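Local coordinates for GTPase-activating protein BEM3 (Saccharomyces cerevisiae S288C, PDB 6FSF) that activates the GTPase activity of CDC42 and, less efficiently, of RHO1, and binds phosphatidylinositol 3-phosphate, at residues Val140-Arg148 and Trp159-Arg167; Thr87-Thr95 and Glu198-Gly206. One frame throughout, in Å; residues are numbered along the deposited sequence.

Overall arrangement
Contact 1 lies wholly within the PH domain of this tandem PX-PH module, whereas contact 2 joins the PX and PH domains, and their centres are about 15 Å apart. In chain order the two are nested: Thr87-Thr95, at the start of PX helix 90-107, comes first, the strand pair 142-148 and 160-167 follows, and Glu198-Gly206, the loop leading into strand 206-211, comes last. The PH strands of contact 1 and strand 206-211 belong to one antiparallel sheet. Trp159 bridges the two contacts, its NE1 probably hydrogen-bonded to Phe201 O at 2.7 Å and also packing on Pro90 CD. The PX helix start thus rests partly on the end of the PH hairpin.

Contact 1 (Val140-Arg148 and Trp159-Arg167); sequences VKDGSLLLR and WRVRYGILR
Arg148 packs across Trp159 at the end of the antiparallel hairpin formed by strands 142-148 and 160-167, the first two strands of the PH-domain sheet. The arginine can be followed outward. Its CB sits over one face of the indole, 3.5 Å from the centroid of the six-membered ring and offset toward the rim, a CH-pi contact. With CG anti to the backbone N (chi1 -178°), the chain runs on across the ring: CD passes beside CE2 and CZ2. NE, the near corner of the guanidinium, lies 3.8 Å from Trp159 CZ2, and the group's plane is turned 63° from that of the indole; Phe201 and Tyr224 give it cation-pi partners. Trp159 NE1 is hydrogen-bonded to Phe201 O in the loop that meets the PX domain.

Backbone bonds hold the strands in register. Leu145 and Arg162 form a hydrogen-bonded pair, with Leu145 N 2.7 Å from Arg162 O, and Leu147 pairs likewise with Arg160. On the face carrying these four residues, Leu147 CD2 packs on the aliphatic CG of Arg162 at 3.9 Å, while the charged end of Arg162 reaches Glu181 in a salt bridge. At Gly164 a CB would point to that same face and run into Leu145 CD1. The other face has Leu146 CD2 against Val161 CG2, 3.9 Å apart.

Farther toward the start of strand 142-148, Asp142 and Tyr163 lie side by side, carboxylate and ring planes 74° apart. Ile165 CD1 comes up to Asp142 CB at 3.5 Å, flanking the aspartate. The tyrosine hydroxyl gives its proton to the anti lone pair of Asp142 OD2, with OH and OD2 separated by 2.8 Å.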
ATOM      1  N   VAL A 140       1.414   2.179  21.027  1.00108.50           N
ATOM      2  CA  VAL A 140       0.574   1.371  20.152  1.00111.12           C
ATOM      3  C   VAL A 140       0.960   1.593  18.693  1.00109.81           C
ATOM      4  O   VAL A 140       0.894   2.712  18.186  1.00115.11           O
ATOM      5  CB  VAL A 140      -0.917   1.682  20.374  1.00112.15           C
ATOM      6  CG1 VAL A 140      -1.782   0.688  19.616  1.00111.61           C
ATOM      7  CG2 VAL A 140      -1.247   1.668  21.861  1.00114.40           C
ATOM      8  N   LYS A 141       1.363   0.514  18.023  1.00106.96           N
ATOM      9  CA  LYS A 141       1.792   0.547  16.631  1.00 98.51           C
ATOM     10  C   LYS A 141       1.065  -0.543  15.859  1.00 97.70           C
ATOM     11  O   LYS A 141       0.842  -1.639  16.383  1.00 90.27           O
ATOM     12  CB  LYS A 141       3.314   0.356  16.512  1.00 91.02           C
ATOM     13  CG  LYS A 141       3.838   0.220  15.083  1.00 90.25           C
ATOM     14  CD  LYS A 141       4.245   1.564  14.493  1.00 87.34           C
ATOM     15  CE  LYS A 141       4.661   1.437  13.031  1.00 83.07           C
ATOM     16  NZ  LYS A 141       3.515   1.614  12.093  1.00 80.74           N
ATOM     17  N   ASP A 142       0.698  -0.241  14.615  1.00 99.60           N
ATOM     18  CA  ASP A 142      -0.031  -1.189  13.786  1.00 98.29           C
ATOM     19  C   ASP A 142       0.355  -0.986  12.327  1.00 95.74           C
ATOM     20  O   ASP A 142       1.129  -0.088  11.984  1.00 99.09           O
ATOM     21  CB  ASP A 142      -1.543  -1.046  13.985  1.00100.13           C
ATOM     22  CG  ASP A 142      -2.025   0.374  13.779  1.00106.84           C
ATOM     23  OD1 ASP A 142      -1.295   1.313  14.162  1.00111.90           O
ATOM     24  OD2 ASP A 142      -3.134   0.550  13.237  1.00110.21           O
ATOM     25  N   GLY A 143      -0.194  -1.830  11.471  1.00 88.19           N
ATOM     26  CA  GLY A 143       0.075  -1.761  10.048  1.00 79.98           C
ATOM     27  C   GLY A 143       0.029  -3.136   9.419  1.00 70.98           C
ATOM     28  O   GLY A 143       0.026  -4.164  10.094  1.00 75.15           O
ATOM     29  N   SER A 144      -0.012  -3.135   8.091  1.00 58.89           N
ATOM     30  CA  SER A 144       0.008  -4.373   7.325  1.00 56.55           C
ATOM     31  C   SER A 144       1.428  -4.922   7.258  1.00 62.14           C
ATOM     32  O   SER A 144       2.392  -4.166   7.109  1.00 59.81           O
ATOM     33  CB  SER A 144      -0.531  -4.139   5.914  1.00 61.23           C
ATOM     34  OG  SER A 144      -1.864  -3.662   5.952  1.00 61.18           O
ATOM     35  N   LEU A 145       1.551  -6.244   7.372  1.00 63.19           N
ATOM     36  CA  LEU A 145       2.853  -6.894   7.387  1.00 63.88           C
ATOM     37  C   LEU A 145       2.823  -8.124   6.492  1.00 59.56           C
ATOM     38  O   LEU A 145       1.759  -8.647   6.155  1.00 58.65           O
ATOM     39  CB  LEU A 145       3.267  -7.290   8.812  1.00 64.52           C
ATOM     40  CG  LEU A 145       3.363  -6.177   9.855  1.00 63.82           C
ATOM     41  CD1 LEU A 145       3.621  -6.762  11.237  1.00 59.51           C
ATOM     42  CD2 LEU A 145       4.447  -5.181   9.483  1.00 64.04           C
ATOM     43  N   LEU A 146       4.013  -8.581   6.112  1.00 61.04           N
ATOM     44  CA  LEU A 146       4.193  -9.810   5.350  1.00 55.81           C
ATOM     45  C   LEU A 146       4.965 -10.804   6.207  1.00 62.89           C
ATOM     46  O   LEU A 146       6.021 -10.469   6.749  1.00 59.52           O
ATOM     47  CB  LEU A 146       4.927  -9.549   4.032  1.00 48.79           C
ATOM     48  CG  LEU A 146       4.158  -8.720   2.997  1.00 57.12           C
ATOM     49  CD1 LEU A 146       4.996  -8.481   1.752  1.00 56.31           C
ATOM     50  CD2 LEU A 146       2.848  -9.403   2.637  1.00 58.39           C
ATOM     51  N   LEU A 147       4.437 -12.021   6.328  1.00 63.38           N
ATOM     52  CA  LEU A 147       4.943 -13.012   7.268  1.00 68.02           C
ATOM     53  C   LEU A 147       5.387 -14.274   6.542  1.00 65.20           C
ATOM     54  O   LEU A 147       4.690 -14.768   5.650  1.00 62.71           O
ATOM     55  CB  LEU A 147       3.876 -13.365   8.311  1.00 67.05           C
ATOM     56  CG  LEU A 147       4.234 -14.444   9.334  1.00 72.19           C
ATOM     57  CD1 LEU A 147       5.422 -14.015  10.178  1.00 71.98           C
ATOM     58  CD2 LEU A 147       3.032 -14.753  10.210  1.00 74.84           C
ATOM     59  N   ARG A 148       6.548 -14.796   6.940  1.00 67.19           N
ATOM     60  CA  ARG A 148       7.075 -16.052   6.430  1.00 72.83           C
ATOM     61  C   ARG A 148       7.550 -16.910   7.596  1.00 90.23           C
ATOM     62  O   ARG A 148       7.994 -16.393   8.625  1.00 85.52           O
ATOM     63  CB  ARG A 148       8.238 -15.827   5.444  1.00 65.66           C
ATOM     64  CG  ARG A 148       8.816 -17.103   4.837  1.00 72.21           C
ATOM     65  CD  ARG A 148      10.032 -16.815   3.966  1.00 76.29           C
ATOM     66  NE  ARG A 148      11.167 -16.297   4.729  1.00 76.15           N
ATOM     67  CZ  ARG A 148      12.164 -17.046   5.194  1.00 78.05           C
ATOM     68  NH1 ARG A 148      12.173 -18.356   4.980  1.00 81.60           N
ATOM     69  NH2 ARG A 148      13.155 -16.484   5.872  1.00 77.85           N
ATOM     70  N   TRP A 159       5.051 -16.262   1.622  1.00 73.91           N
ATOM     71  CA  TRP A 159       4.654 -15.077   2.366  1.00 69.78           C
ATOM     72  C   TRP A 159       3.134 -14.986   2.442  1.00 71.98           C
ATOM     73  O   TRP A 159       2.418 -15.438   1.545  1.00 73.98           O
ATOM     74  CB  TRP A 159       5.220 -13.806   1.724  1.00 54.23           C
ATOM     75  CG  TRP A 159       6.717 -13.786   1.652  1.00 57.79           C
ATOM     76  CD1 TRP A 159       7.494 -14.200   0.610  1.00 53.81           C
ATOM     77  CD2 TRP A 159       7.618 -13.333   2.670  1.00 60.81           C
ATOM     78  NE1 TRP A 159       8.824 -14.033   0.915  1.00 60.62           N
ATOM     79  CE2 TRP A 159       8.927 -13.503   2.174  1.00 58.60           C
ATOM     80  CE3 TRP A 159       7.446 -12.800   3.952  1.00 63.17           C
ATOM     81  CZ2 TRP A 159      10.056 -13.157   2.913  1.00 61.71           C
ATOM     82  CZ3 TRP A 159       8.571 -12.457   4.685  1.00 61.74           C
ATOM     83  CH2 TRP A 159       9.859 -12.639   4.164  1.00 60.90           C
ATOM     84  N   ARG A 160       2.651 -14.394   3.533  1.00 69.48           N
ATOM     85  CA  ARG A 160       1.225 -14.220   3.767  1.00 73.81           C
ATOM     86  C   ARG A 160       0.985 -12.862   4.414  1.00 73.25           C
ATOM     87  O   ARG A 160       1.781 -12.409   5.241  1.00 69.23           O
ATOM     88  CB  ARG A 160       0.661 -15.338   4.653  1.00 81.34           C
ATOM     89  CG  ARG A 160       1.465 -15.575   5.928  1.00102.74           C
ATOM     90  CD  ARG A 160       0.859 -16.674   6.789  1.00117.54           C
ATOM     91  NE  ARG A 160       0.855 -17.972   6.125  1.00122.79           N
ATOM     92  CZ  ARG A 160       0.259 -19.054   6.615  1.00126.32           C
ATOM     93  NH1 ARG A 160       0.301 -20.201   5.949  1.00126.49           N
ATOM     94  NH2 ARG A 160      -0.384 -18.988   7.773  1.00129.07           N
ATOM     95  N   VAL A 161      -0.116 -12.220   4.034  1.00 66.74           N
ATOM     96  CA  VAL A 161      -0.463 -10.900   4.552  1.00 64.13           C
ATOM     97  C   VAL A 161      -0.990 -11.040   5.973  1.00 63.93           C
ATOM     98  O   VAL A 161      -1.877 -11.858   6.244  1.00 59.65           O
ATOM     99  CB  VAL A 161      -1.497 -10.214   3.643  1.00 64.90           C
ATOM    100  CG1 VAL A 161      -1.856  -8.840   4.185  1.00 67.74           C
ATOM    101  CG2 VAL A 161      -0.967 -10.119   2.218  1.00 64.01           C
ATOM    102  N   ARG A 162      -0.446 -10.238   6.885  1.00 60.84           N
ATOM    103  CA  ARG A 162      -0.896 -10.195   8.266  1.00 65.93           C
ATOM    104  C   ARG A 162      -1.097  -8.747   8.682  1.00 72.98           C
ATOM    105  O   ARG A 162      -0.454  -7.838   8.153  1.00 79.14           O
ATOM    106  CB  ARG A 162       0.109 -10.865   9.215  1.00 69.10           C
ATOM    107  CG  ARG A 162       0.147 -12.377   9.117  1.00 77.24           C
ATOM    108  CD  ARG A 162      -1.140 -12.984   9.647  1.00 81.80           C
ATOM    109  NE  ARG A 162      -1.809 -13.803   8.643  1.00 84.13           N
ATOM    110  CZ  ARG A 162      -1.632 -15.112   8.510  1.00 86.80           C
ATOM    111  NH1 ARG A 162      -0.803 -15.755   9.321  1.00 88.18           N
ATOM    112  NH2 ARG A 162      -2.283 -15.779   7.566  1.00 88.35           N
ATOM    113  N   TYR A 163      -2.000  -8.537   9.633  1.00 66.31           N
ATOM    114  CA  TYR A 163      -2.190  -7.233  10.253  1.00 69.96           C
ATOM    115  C   TYR A 163      -1.669  -7.308  11.682  1.00 70.91           C
ATOM    116  O   TYR A 163      -2.164  -8.106  12.483  1.00 75.18           O
ATOM    117  CB  TYR A 163      -3.658  -6.810  10.227  1.00 85.58           C
ATOM    118  CG  TYR A 163      -3.903  -5.489  10.913  1.00 98.90           C
ATOM    119  CD1 TYR A 163      -4.810  -5.386  11.956  1.00110.10           C
ATOM    120  CD2 TYR A 163      -3.210  -4.348  10.527  1.00105.96           C
ATOM    121  CE1 TYR A 163      -5.035  -4.180  12.588  1.00117.81           C
ATOM    122  CE2 TYR A 163      -3.426  -3.136  11.156  1.00111.51           C
ATOM    123  CZ  TYR A 163      -4.339  -3.058  12.186  1.00118.68           C
ATOM    124  OH  TYR A 163      -4.563  -1.856  12.820  1.00121.51           O
ATOM    125  N   GLY A 164      -0.667  -6.491  11.989  1.00 68.46           N
ATOM    126  CA  GLY A 164       0.001  -6.531  13.280  1.00 79.13           C
ATOM    127  C   GLY A 164      -0.499  -5.444  14.213  1.00 91.16           C
ATOM    128  O   GLY A 164      -0.690  -4.297  13.806  1.00 93.54           O
ATOM    129  N   ILE A 165      -0.713  -5.821  15.472  1.00 99.65           N
ATOM    130  CA  ILE A 165      -1.078  -4.892  16.536  1.00 98.63           C
ATOM    131  C   ILE A 165      -0.103  -5.092  17.687  1.00 99.14           C
ATOM    132  O   ILE A 165       0.016  -6.204  18.216  1.00 98.39           O
ATOM    133  CB  ILE A 165      -2.524  -5.094  17.022  1.00106.56           C
ATOM    134  CG1 ILE A 165      -3.517  -4.757  15.914  1.00111.38           C
ATOM    135  CG2 ILE A 165      -2.798  -4.225  18.244  1.00112.30           C
ATOM    136  CD1 ILE A 165      -3.716  -3.266  15.698  1.00114.62           C
ATOM    137  N   LEU A 166       0.591  -4.028  18.073  1.00103.38           N
ATOM    138  CA  LEU A 166       1.452  -4.058  19.247  1.00112.28           C
ATOM    139  C   LEU A 166       0.619  -3.681  20.466  1.00128.80           C
ATOM    140  O   LEU A 166       0.133  -2.549  20.572  1.00132.27           O
ATOM    141  CB  LEU A 166       2.640  -3.110  19.088  1.00109.02           C
ATOM    142  CG  LEU A 166       3.749  -3.252  20.137  1.00112.13           C
ATOM    143  CD1 LEU A 166       4.092  -4.716  20.364  1.00112.84           C
ATOM    144  CD2 LEU A 166       4.992  -2.462  19.747  1.00111.18           C
ATOM    145  N   ARG A 167       0.442  -4.635  21.376  1.00137.57           N
ATOM    146  CA  ARG A 167      -0.334  -4.433  22.594  1.00135.31           C
ATOM    147  C   ARG A 167       0.602  -4.519  23.792  1.00137.87           C
ATOM    148  O   ARG A 167       1.180  -5.581  24.054  1.00137.66           O
ATOM    149  CB  ARG A 167      -1.453  -5.468  22.714  1.00138.04           C
ATOM    150  CG  ARG A 167      -2.262  -5.325  23.988  1.00139.16           C
ATOM    151  CD  ARG A 167      -3.336  -6.402  24.102  1.00141.46           C
ATOM    152  NE  ARG A 167      -4.204  -6.166  25.263  1.00144.72           N
ATOM    153  CZ  ARG A 167      -5.217  -6.953  25.612  1.00139.96           C
ATOM    154  NH1 ARG A 167      -5.946  -6.660  26.682  1.00131.81           N
ATOM    155  NH2 ARG A 167      -5.496  -8.034  24.885  1.00142.42           N
TER

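Contact 2 (Thr87-Thr95 and Glu198-Gly206); sequences TLSPTKVDT and EDRFGTRNG
Asp94 and Asn205 make the principal polar link between PX helix 90-107 and the PH loop before strand 206-211, a PX-PH domain interface. Asn205 ND2 donates to Asp94 OD1 at 2.8 Å and 155°, meeting its anti lone pair. The oxygen lies in the amide plane, although amide and carboxylate planes are 46° apart. A chi1 of -177° swings the Asp94 carboxylate away from its own backbone N and out to the loop, and Asn98 gives OD2 a weak second bond.

A second, weak hydrogen bond joins backbones at the helix start: Thr91 N meets Gly202 O at 3.1 Å. Lys92 N is taken by the N-cap Ser89, whose OG accepts from it.

A looser electrostatic attraction may add to this. Arg204 NE stands 4.1 Å from Asp94 OD2, beyond salt-bridge range, with Asp94 CG near the edge of the guanidinium. Replacing Asp94 with an alanine would probably leave Asn205 ND2 without this acceptor and Arg204 without its nearby opposite charge.

Packing fills in the rest. The Pro90 ring lies against the loop backbone, CD 3.2 Å from Gly202 O and CB 3.6 Å from Arg204 N. The extended Arg204 chain crosses Thr91 at about a right angle, its CD 3.9 Å from Thr91 CA. Gly202, at positive phi, brings its backbone close to Ser89 and Thr91; a CB there would be tight against both.

Within the loop, Asp199 OD1 accepts from Phe201 N, forming an Asx turn, and from Thr203 N, while OD2 accepts from Thr203 OG1. Together they tie Asp199 to both residues flanking Gly202, consistent with a fixed position for Gly202 O. The chemistry implies an interface gripped by few polar bonds: one firm amide-carboxylate bond, one weak backbone bond and a probable charge attraction just beyond salt-bridge distance, with proline and aliphatic packing between them.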
ATOM      1  N   THR A  87       2.971 -13.469  -7.814  1.00 77.91           N
ATOM      2  CA  THR A  87       3.537 -14.167  -6.664  1.00 85.98           C
ATOM      3  C   THR A  87       3.907 -13.132  -5.611  1.00 77.04           C
ATOM      4  O   THR A  87       4.705 -12.227  -5.878  1.00 83.62           O
ATOM      5  CB  THR A  87       4.758 -15.009  -7.053  1.00 98.07           C
ATOM      6  OG1 THR A  87       5.884 -14.150  -7.281  1.00114.33           O
ATOM      7  CG2 THR A  87       4.474 -15.805  -8.316  1.00 88.76           C
ATOM      8  N   LEU A  88       3.319 -13.260  -4.423  1.00 66.20           N
ATOM      9  CA  LEU A  88       3.522 -12.291  -3.351  1.00 63.16           C
ATOM     10  C   LEU A  88       4.927 -12.412  -2.767  1.00 71.62           C
ATOM     11  O   LEU A  88       5.281 -13.452  -2.199  1.00 81.74           O
ATOM     12  CB  LEU A  88       2.479 -12.484  -2.253  1.00 64.02           C
ATOM     13  CG  LEU A  88       2.455 -11.418  -1.151  1.00 71.01           C
ATOM     14  CD1 LEU A  88       1.979 -10.095  -1.718  1.00 78.06           C
ATOM     15  CD2 LEU A  88       1.598 -11.831   0.043  1.00 77.55           C
ATOM     16  N   SER A  89       5.720 -11.349  -2.896  1.00 61.46           N
ATOM     17  CA  SER A  89       7.048 -11.271  -2.306  1.00 62.90           C
ATOM     18  C   SER A  89       7.269  -9.850  -1.803  1.00 64.67           C
ATOM     19  O   SER A  89       6.721  -8.903  -2.372  1.00 60.02           O
ATOM     20  CB  SER A  89       8.151 -11.640  -3.311  1.00 56.32           C
ATOM     21  OG  SER A  89       8.540 -10.508  -4.071  1.00 57.55           O
ATOM     22  N   PRO A  90       8.055  -9.682  -0.736  1.00 58.41           N
ATOM     23  CA  PRO A  90       8.265  -8.322  -0.203  1.00 59.23           C
ATOM     24  C   PRO A  90       8.896  -7.359  -1.195  1.00 59.18           C
ATOM     25  O   PRO A  90       8.555  -6.168  -1.188  1.00 48.50           O
ATOM     26  CB  PRO A  90       9.177  -8.566   1.008  1.00 55.13           C
ATOM     27  CG  PRO A  90       8.890  -9.966   1.415  1.00 60.88           C
ATOM     28  CD  PRO A  90       8.630 -10.714   0.141  1.00 57.82           C
ATOM     29  N   THR A  91       9.810  -7.835  -2.045  1.00 58.72           N
ATOM     30  CA  THR A  91      10.480  -6.924  -2.969  1.00 60.85           C
ATOM     31  C   THR A  91       9.542  -6.448  -4.074  1.00 59.93           C
ATOM     32  O   THR A  91       9.689  -5.321  -4.566  1.00 55.04           O
ATOM     33  CB  THR A  91      11.723  -7.589  -3.563  1.00 67.21           C
ATOM     34  OG1 THR A  91      12.368  -6.685  -4.468  1.00 73.74           O
ATOM     35  CG2 THR A  91      11.354  -8.867  -4.303  1.00 67.53           C
ATOM     36  N   LYS A  92       8.577  -7.282  -4.474  1.00 54.02           N
ATOM     37  CA  LYS A  92       7.587  -6.843  -5.453  1.00 55.77           C
ATOM     38  C   LYS A  92       6.593  -5.866  -4.836  1.00 58.29           C
ATOM     39  O   LYS A  92       6.205  -4.878  -5.472  1.00 53.28           O
ATOM     40  CB  LYS A  92       6.842  -8.044  -6.035  1.00 58.73           C
ATOM     41  CG  LYS A  92       7.704  -9.038  -6.796  1.00 66.68           C
ATOM     42  CD  LYS A  92       6.815 -10.073  -7.456  1.00 75.07           C
ATOM     43  CE  LYS A  92       7.528 -11.393  -7.658  1.00 84.38           C
ATOM     44  NZ  LYS A  92       6.570 -12.441  -8.107  1.00 89.74           N
ATOM     45  N   VAL A  93       6.166  -6.135  -3.601  1.00 52.61           N
ATOM     46  CA  VAL A  93       5.236  -5.245  -2.908  1.00 53.90           C
ATOM     47  C   VAL A  93       5.842  -3.857  -2.761  1.00 50.49           C
ATOM     48  O   VAL A  93       5.171  -2.838  -2.975  1.00 52.51           O
ATOM     49  CB  VAL A  93       4.855  -5.843  -1.542  1.00 58.36           C
ATOM     50  CG1 VAL A  93       4.098  -4.828  -0.700  1.00 54.38           C
ATOM     51  CG2 VAL A  93       4.035  -7.105  -1.732  1.00 58.95           C
ATOM     52  N   ASP A  94       7.124  -3.798  -2.394  1.00 48.05           N
ATOM     53  CA  ASP A  94       7.817  -2.520  -2.272  1.00 57.56           C
ATOM     54  C   ASP A  94       7.882  -1.798  -3.610  1.00 56.93           C
ATOM     55  O   ASP A  94       7.676  -0.581  -3.685  1.00 57.76           O
ATOM     56  CB  ASP A  94       9.227  -2.745  -1.722  1.00 61.48           C
ATOM     57  CG  ASP A  94       9.977  -1.447  -1.496  1.00 64.79           C
ATOM     58  OD1 ASP A  94      10.234  -1.107  -0.323  1.00 61.70           O
ATOM     59  OD2 ASP A  94      10.307  -0.765  -2.487  1.00 66.32           O
ATOM     60  N   THR A  95       8.164  -2.536  -4.685  1.00 51.76           N
ATOM     61  CA  THR A  95       8.392  -1.902  -5.979  1.00 49.64           C
ATOM     62  C   THR A  95       7.096  -1.355  -6.567  1.00 50.49           C
ATOM     63  O   THR A  95       7.040  -0.197  -6.999  1.00 52.60           O
ATOM     64  CB  THR A  95       9.047  -2.894  -6.941  1.00 53.59           C
ATOM     65  OG1 THR A  95      10.300  -3.331  -6.399  1.00 63.05           O
ATOM     66  CG2 THR A  95       9.296  -2.242  -8.286  1.00 62.14           C
ATOM     67  N   GLU A 198      19.898 -10.017  -2.227  1.00100.22           N
ATOM     68  CA  GLU A 198      18.542 -10.547  -2.239  1.00 96.09           C
ATOM     69  C   GLU A 198      18.560 -12.062  -2.082  1.00 87.64           C
ATOM     70  O   GLU A 198      19.227 -12.769  -2.842  1.00 85.21           O
ATOM     71  CB  GLU A 198      17.841 -10.146  -3.539  1.00 95.08           C
ATOM     72  CG  GLU A 198      16.414 -10.646  -3.691  1.00 92.42           C
ATOM     73  CD  GLU A 198      15.795 -10.210  -5.007  1.00 96.49           C
ATOM     74  OE1 GLU A 198      16.437  -9.426  -5.738  1.00 95.85           O
ATOM     75  OE2 GLU A 198      14.667 -10.651  -5.314  1.00103.33           O
ATOM     76  N   ASP A 199      17.837 -12.557  -1.079  1.00 77.32           N
ATOM     77  CA  ASP A 199      17.813 -13.981  -0.789  1.00 78.40           C
ATOM     78  C   ASP A 199      16.784 -14.685  -1.673  1.00 74.06           C
ATOM     79  O   ASP A 199      16.135 -14.077  -2.526  1.00 79.12           O
ATOM     80  CB  ASP A 199      17.545 -14.227   0.700  1.00 82.74           C
ATOM     81  CG  ASP A 199      16.253 -13.581   1.195  1.00 86.64           C
ATOM     82  OD1 ASP A 199      15.307 -13.400   0.401  1.00 80.36           O
ATOM     83  OD2 ASP A 199      16.181 -13.265   2.402  1.00 86.73           O
ATOM     84  N   ARG A 200      16.626 -15.991  -1.456  1.00 78.87           N
ATOM     85  CA  ARG A 200      15.733 -16.795  -2.282  1.00 80.83           C
ATOM     86  C   ARG A 200      14.259 -16.599  -1.941  1.00 76.41           C
ATOM     87  O   ARG A 200      13.411 -17.249  -2.563  1.00 73.59           O
ATOM     88  CB  ARG A 200      16.103 -18.276  -2.169  1.00 83.86           C
ATOM     89  CG  ARG A 200      15.960 -18.876  -0.775  1.00 86.53           C
ATOM     90  CD  ARG A 200      16.482 -20.310  -0.753  1.00 94.79           C
ATOM     91  NE  ARG A 200      16.159 -21.014   0.492  1.00104.00           N
ATOM     92  CZ  ARG A 200      16.946 -21.040   1.564  1.00105.73           C
ATOM     93  NH1 ARG A 200      18.108 -20.390   1.557  1.00109.30           N
ATOM     94  NH2 ARG A 200      16.572 -21.713   2.647  1.00107.56           N
ATOM     95  N   PHE A 201      13.930 -15.729  -0.988  1.00 72.44           N
ATOM     96  CA  PHE A 201      12.546 -15.460  -0.623  1.00 72.38           C
ATOM     97  C   PHE A 201      12.081 -14.067  -1.023  1.00 76.81           C
ATOM     98  O   PHE A 201      10.909 -13.740  -0.813  1.00 70.68           O
ATOM     99  CB  PHE A 201      12.350 -15.650   0.886  1.00 73.29           C
ATOM    100  CG  PHE A 201      12.832 -16.976   1.399  1.00 73.39           C
ATOM    101  CD1 PHE A 201      12.149 -18.141   1.094  1.00 75.60           C
ATOM    102  CD2 PHE A 201      13.960 -17.054   2.197  1.00 69.89           C
ATOM    103  CE1 PHE A 201      12.588 -19.361   1.567  1.00 80.07           C
ATOM    104  CE2 PHE A 201      14.403 -18.271   2.677  1.00 76.64           C
ATOM    105  CZ  PHE A 201      13.716 -19.427   2.361  1.00 73.18           C
ATOM    106  N   GLY A 202      12.955 -13.242  -1.592  1.00 73.83           N
ATOM    107  CA  GLY A 202      12.577 -11.885  -1.931  1.00 72.66           C
ATOM    108  C   GLY A 202      12.420 -10.985  -0.727  1.00 70.22           C
ATOM    109  O   GLY A 202      11.635 -10.029  -0.772  1.00 70.04           O
ATOM    110  N   THR A 203      13.147 -11.271   0.353  1.00 66.98           N
ATOM    111  CA  THR A 203      13.033 -10.488   1.573  1.00 60.63           C
ATOM    112  C   THR A 203      13.454  -9.045   1.326  1.00 54.37           C
ATOM    113  O   THR A 203      14.439  -8.776   0.632  1.00 63.22           O
ATOM    114  CB  THR A 203      13.891 -11.115   2.672  1.00 53.34           C
ATOM    115  OG1 THR A 203      13.457 -12.458   2.913  1.00 63.44           O
ATOM    116  CG2 THR A 203      13.768 -10.322   3.968  1.00 61.38           C
ATOM    117  N   ARG A 204      12.686  -8.116   1.892  1.00 59.29           N
ATOM    118  CA  ARG A 204      12.982  -6.699   1.767  1.00 59.31           C
ATOM    119  C   ARG A 204      12.265  -5.959   2.884  1.00 61.63           C
ATOM    120  O   ARG A 204      11.128  -6.295   3.223  1.00 55.77           O
ATOM    121  CB  ARG A 204      12.562  -6.157   0.398  1.00 58.31           C
ATOM    122  CG  ARG A 204      13.018  -4.743   0.129  1.00 73.47           C
ATOM    123  CD  ARG A 204      12.962  -4.429  -1.351  1.00 81.71           C
ATOM    124  NE  ARG A 204      13.570  -3.137  -1.649  1.00 91.94           N
ATOM    125  CZ  ARG A 204      14.879  -2.913  -1.643  1.00 97.38           C
ATOM    126  NH1 ARG A 204      15.719  -3.895  -1.345  1.00104.03           N
ATOM    127  NH2 ARG A 204      15.348  -1.706  -1.930  1.00 94.68           N
ATOM    128  N   ASN A 205      12.940  -4.955   3.448  1.00 56.27           N
ATOM    129  CA  ASN A 205      12.433  -4.221   4.608  1.00 60.88           C
ATOM    130  C   ASN A 205      12.077  -5.184   5.736  1.00 56.30           C
ATOM    131  O   ASN A 205      11.086  -5.006   6.445  1.00 64.52           O
ATOM    132  CB  ASN A 205      11.222  -3.362   4.233  1.00 64.35           C
ATOM    133  CG  ASN A 205      11.490  -2.463   3.045  1.00 63.99           C
ATOM    134  OD1 ASN A 205      12.586  -1.922   2.892  1.00 70.28           O
ATOM    135  ND2 ASN A 205      10.487  -2.299   2.195  1.00 66.06           N
ATOM    136  N   GLY A 206      12.893  -6.223   5.897  1.00 59.27           N
ATOM    137  CA  GLY A 206      12.537  -7.312   6.781  1.00 68.06           C
ATOM    138  C   GLY A 206      13.355  -7.419   8.051  1.00 74.21           C
ATOM    139  O   GLY A 206      14.452  -6.861   8.154  1.00 70.78           O
TER